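Local coordinates for protein oxidoreductase, iron/ascorbate family (Shewanella oneidensis, PDB 3ON7) that probably uses ferrous iron, 2-oxoglutarate and oxygen to oxidise L-arginine and to form ethylene, at residues R97-D100 with S101-A104. Sequence-based numbering, arbitrary orientation.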
loop_
_atom_site.group_PDB
_atom_site.type_symbol
_atom_site.label_atom_id
_atom_site.label_comp_id
_atom_site.label_asym_id
_atom_site.label_seq_id
_atom_site.Cartn_x
_atom_site.Cartn_y
_atom_site.Cartn_z
ATOM N N ARG B 97 -11.856 -7.384 12.430
ATOM C CA ARG B 97 -11.708 -7.736 13.820
ATOM C C ARG B 97 -12.603 -6.902 14.687
ATOM O O ARG B 97 -12.604 -5.687 14.598
ATOM C CB ARG B 97 -10.288 -7.526 14.279
ATOM C CG ARG B 97 -10.030 -8.362 15.491
ATOM C CD ARG B 97 -8.679 -8.194 15.942
ATOM N NE ARG B 97 -8.440 -8.866 17.190
ATOM C CZ ARG B 97 -7.328 -8.694 17.892
ATOM N NH1 ARG B 97 -6.386 -7.858 17.438
ATOM N NH2 ARG B 97 -7.156 -9.353 19.039
ATOM N N ILE B 98 -13.342 -7.575 15.556
ATOM C CA ILE B 98 -14.247 -6.928 16.499
ATOM C C ILE B 98 -14.147 -7.688 17.831
ATOM O O ILE B 98 -14.130 -8.907 17.835
ATOM C CB ILE B 98 -15.708 -6.974 15.995
ATOM C CG1 ILE B 98 -15.788 -6.472 14.549
ATOM C CG2 ILE B 98 -16.592 -6.122 16.887
ATOM C CD1 ILE B 98 -17.135 -6.544 13.953
ATOM N N PRO B 99 -14.068 -6.971 18.957
ATOM C CA PRO B 99 -14.012 -7.687 20.234
ATOM C C PRO B 99 -15.292 -8.469 20.470
ATOM O O PRO B 99 -16.375 -7.949 20.192
ATOM C CB PRO B 99 -13.885 -6.560 21.273
ATOM C CG PRO B 99 -13.401 -5.404 20.531
ATOM C CD PRO B 99 -13.997 -5.521 19.149
ATOM N N ASP B 100 -15.162 -9.704 20.942
ATOM C CA ASP B 100 -16.312 -10.599 21.121
ATOM C C ASP B 100 -17.468 -9.952 21.858
ATOM O O ASP B 100 -18.619 -10.114 21.444
ATOM C CB ASP B 100 -15.922 -11.883 21.880
ATOM C CG ASP B 100 -15.154 -12.875 21.009
ATOM O OD1 ASP B 100 -15.353 -12.879 19.773
ATOM O OD2 ASP B 100 -14.359 -13.662 21.565
ATOM N N SER B 101 -17.174 -9.222 22.933
ATOM C CA SER B 101 -18.250 -8.683 23.809
ATOM C C SER B 101 -19.064 -7.602 23.113
ATOM O O SER B 101 -20.178 -7.308 23.527
ATOM C CB SER B 101 -17.698 -8.175 25.166
ATOM O OG SER B 101 -17.075 -6.899 25.063
ATOM N N LEU B 102 -18.526 -7.040 22.030
ATOM C CA LEU B 102 -19.148 -5.911 21.352
ATOM C C LEU B 102 -19.758 -6.254 19.985
ATOM O O LEU B 102 -20.490 -5.453 19.436
ATOM C CB LEU B 102 -18.116 -4.785 21.172
ATOM C CG LEU B 102 -17.455 -4.126 22.385
ATOM C CD1 LEU B 102 -16.279 -3.216 21.946
ATOM C CD2 LEU B 102 -18.459 -3.348 23.200
ATOM N N ARG B 103 -19.445 -7.424 19.434
ATOM C CA ARG B 103 -19.839 -7.808 18.067
ATOM C C ARG B 103 -21.370 -7.756 17.775
ATOM O O ARG B 103 -21.806 -7.169 16.774
ATOM C CB ARG B 103 -19.300 -9.218 17.764
ATOM C CG ARG B 103 -19.640 -9.779 16.358
ATOM C CD ARG B 103 -18.938 -11.120 16.088
ATOM N NE ARG B 103 -17.473 -10.973 15.989
ATOM C CZ ARG B 103 -16.775 -10.849 14.852
ATOM N NH1 ARG B 103 -17.382 -10.851 13.672
ATOM N NH2 ARG B 103 -15.442 -10.708 14.893
ATOM N N ALA B 104 -22.174 -8.359 18.643
ATOM C CA ALA B 104 -23.612 -8.489 18.386
ATOM C C ALA B 104 -24.252 -7.132 18.158
ATOM O O ALA B 104 -24.930 -6.926 17.163
ATOM C CB ALA B 104 -24.305 -9.210 19.522
HETATM O O HOH W 1 -15.414 -11.384 17.593
HETATM O O HOH W 2 -21.483 -9.330 21.281
#
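Arg103 folds its guanidinium back over Ile98 beside the type I beta turn (Pro99-Leu102) that leads from the loop after strand 88-92 into helix 103-126. Ile98 CB lies 3.8 Å from the guanidinium plane, displaced toward its rim, so the contact is made over a face. Two torsions account for this: CG of Arg103 is anti to the backbone N (chi1 180°), and the chain then bends at chi3 (-67°), returning the head group to the preceding loop. Nearer the backbone, Ile98 CG2 packs 3.8 Å from Arg103 CA, while the isoleucine side chain also reaches Val92, Ile106 and Leu107. On another side of the turn Pro99 and Leu102 meet at a slant, with CG of the ring 3.9 Å from Leu102 CD1; Phe50 of helix 37-51 touches both. The i to i+3 bond that defines the turn runs from Leu102 N, which donates to Pro99 O at 3.0 Å with an N-H...O angle of 154°. Arg103 N adds only weak bonds to Pro99 O and Asp100 O. Asp100 OD1 and Arg103 NE stay 4.7 Å apart, too far for a direct salt bridge, and a water bridges them, accepting from Arg103 NE at the guanidinium edge and donating to Ile98 O and, at 2.6 Å, to Asp100 OD1.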